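Local atomic coordinates of putative mandelate racemase (Salmonella typhimurium, PDB entry 2O56), a protein that binds magnesium and belongs to the enolase superfamily, where it probably acts as a hydro-lyase, although its substrate is not established. Residues 226-231 and 246-250. Sequence-based numbering, arbitrary orientation.
Sequences TDTTSA and YEEPV. With MG (magnesium ion), chain I.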
loop_
_atom_site.group_PDB
_atom_site.type_symbol
_atom_site.label_atom_id
_atom_site.label_comp_id
_atom_site.label_asym_id
_atom_site.label_seq_id
_atom_site.Cartn_x
_atom_site.Cartn_y
_atom_site.Cartn_z
ATOM N N THR A 226 -12.221 18.709 -19.969
ATOM C CA THR A 226 -12.357 17.263 -20.011
ATOM C C THR A 226 -12.417 16.692 -18.581
ATOM O O THR A 226 -12.054 17.372 -17.603
ATOM C CB THR A 226 -11.161 16.625 -20.741
ATOM O OG1 THR A 226 -9.955 17.308 -20.366
ATOM C CG2 THR A 226 -11.332 16.718 -22.271
ATOM N N ASP A 227 -12.887 15.451 -18.461
ATOM C CA ASP A 227 -12.705 14.708 -17.219
ATOM C C ASP A 227 -11.699 13.580 -17.448
ATOM O O ASP A 227 -11.074 13.514 -18.512
ATOM C CB ASP A 227 -14.058 14.247 -16.628
ATOM C CG ASP A 227 -14.710 13.097 -17.417
ATOM O OD1 ASP A 227 -14.237 12.752 -18.520
ATOM O OD2 ASP A 227 -15.727 12.539 -16.932
ATOM N N THR A 228 -11.548 12.691 -16.473
ATOM C CA THR A 228 -10.581 11.590 -16.574
ATOM C C THR A 228 -10.758 10.750 -17.844
ATOM O O THR A 228 -9.805 10.517 -18.572
ATOM C CB THR A 228 -10.643 10.678 -15.334
ATOM O OG1 THR A 228 -10.434 11.478 -14.174
ATOM C CG2 THR A 228 -9.562 9.588 -15.384
ATOM N N THR A 229 -11.985 10.338 -18.123
ATOM C CA THR A 229 -12.244 9.481 -19.286
ATOM C C THR A 229 -11.905 10.128 -20.635
ATOM O O THR A 229 -11.177 9.552 -21.435
ATOM C CB THR A 229 -13.673 8.910 -19.232
ATOM O OG1 THR A 229 -13.845 8.277 -17.959
ATOM C CG2 THR A 229 -13.901 7.858 -20.334
ATOM N N SER A 230 -12.421 11.325 -20.875
ATOM C CA SER A 230 -12.142 12.049 -22.111
ATOM C C SER A 230 -10.709 12.560 -22.230
ATOM O O SER A 230 -10.177 12.639 -23.332
ATOM C CB SER A 230 -13.117 13.215 -22.283
ATOM O OG SER A 230 -13.193 14.001 -21.101
ATOM N N ALA A 231 -10.083 12.935 -21.113
ATOM C CA ALA A 231 -8.667 13.331 -21.142
ATOM C C ALA A 231 -7.808 12.158 -21.609
ATOM O O ALA A 231 -6.866 12.330 -22.399
ATOM C CB ALA A 231 -8.194 13.810 -19.740
ATOM N N TYR A 246 1.100 17.794 -21.537
ATOM C CA TYR A 246 -0.344 17.718 -21.684
ATOM C C TYR A 246 -0.911 18.427 -20.454
ATOM O O TYR A 246 -0.744 17.928 -19.354
ATOM C CB TYR A 246 -0.736 16.238 -21.628
ATOM C CG TYR A 246 -2.170 15.887 -22.004
ATOM C CD1 TYR A 246 -2.899 16.670 -22.897
ATOM C CD2 TYR A 246 -2.785 14.744 -21.471
ATOM C CE1 TYR A 246 -4.198 16.331 -23.250
ATOM C CE2 TYR A 246 -4.097 14.392 -21.822
ATOM C CZ TYR A 246 -4.793 15.189 -22.706
ATOM O OH TYR A 246 -6.076 14.857 -23.046
ATOM N N GLU A 247 -1.557 19.580 -20.639
ATOM C CA GLU A 247 -1.796 20.537 -19.551
ATOM C C GLU A 247 -3.230 20.472 -19.015
ATOM O O GLU A 247 -4.202 20.500 -19.774
ATOM C CB GLU A 247 -1.472 21.987 -19.999
ATOM C CG GLU A 247 -1.865 23.022 -18.974
ATOM C CD GLU A 247 -1.406 24.425 -19.302
ATOM O OE1 GLU A 247 -0.406 24.603 -20.037
ATOM O OE2 GLU A 247 -2.057 25.365 -18.813
ATOM N N GLU A 248 -3.354 20.388 -17.694
ATOM C CA GLU A 248 -4.653 20.303 -17.038
ATOM C C GLU A 248 -5.666 19.355 -17.686
ATOM O O GLU A 248 -6.787 19.773 -17.991
ATOM C CB GLU A 248 -5.269 21.711 -16.935
ATOM C CG GLU A 248 -4.601 22.601 -15.892
ATOM C CD GLU A 248 -5.533 23.655 -15.356
ATOM O OE1 GLU A 248 -5.953 24.507 -16.153
ATOM O OE2 GLU A 248 -5.850 23.634 -14.142
ATOM N N PRO A 249 -5.301 18.070 -17.876
ATOM C CA PRO A 249 -6.277 17.171 -18.492
ATOM C C PRO A 249 -7.544 17.032 -17.619
ATOM O O PRO A 249 -8.637 16.768 -18.115
ATOM C CB PRO A 249 -5.521 15.841 -18.551
ATOM C CG PRO A 249 -4.478 15.937 -17.471
ATOM C CD PRO A 249 -4.064 17.358 -17.492
ATOM N N VAL A 250 -7.406 17.243 -16.318
ATOM C CA VAL A 250 -8.530 17.031 -15.419
ATOM C C VAL A 250 -8.330 18.019 -14.236
ATOM O O VAL A 250 -7.213 18.471 -13.987
ATOM C CB VAL A 250 -8.573 15.537 -14.954
ATOM C CG1 VAL A 250 -7.326 15.173 -14.095
ATOM C CG2 VAL A 250 -9.831 15.245 -14.173
HETATM MG MG MG I . -3.715 26.812 -18.724
HETATM O O HOH W 1 -2.849 28.812 -19.152
HETATM O O HOH W 2 -5.339 25.080 -18.321
#
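Y246 reaches from its strand to the first turn of helix 228-238, where its OH donates to A231 O at 2.7 Å. The acceptor sits at the ring edge, in the plane of the ring, and the hydroxyl arrives in the carbonyl plane on a lone pair, at a C=O...donor angle of 120°. With CG anti to the backbone N (chi1 -170°), the ring extends out toward the helix. A second bond ties the loop before the helix to the turn after the strand: T226 OG1 donates to P249 O, also at 2.7 Å, but from 23° off the carbonyl plane. Between the two bonds, A231 CB points toward segment 246-250 and packs 3.6 Å from P249 CB. V250 runs alongside T228 in the same direction, its CG2 3.8 Å from T228 OG1, a hydroxyl whose strongest partner is D317 of the second subunit.

The helix start is fixed by a capping box. D227 OD1 takes S230 N almost straight at 3.3 Å, while D227 N donates back to S230 OG; G191 N also bonds to OD1. The contact closes the beta-alpha-beta unit of strand 217-221, helix 228-238 and strand 246-247 in the barrel domain. Facing the metal, E247 OE2 binds magnesium at 2.2 Å, with E221 and E273 as fellow ligands. Every touching residue is buried, so these two short hydroxyl-to-carbonyl bonds satisfy polar groups inside the protein: the Y246 bond ties the strand that carries the magnesium ligand E247 to the first turn of the helix, and the T226 bond joins the segments flanking them.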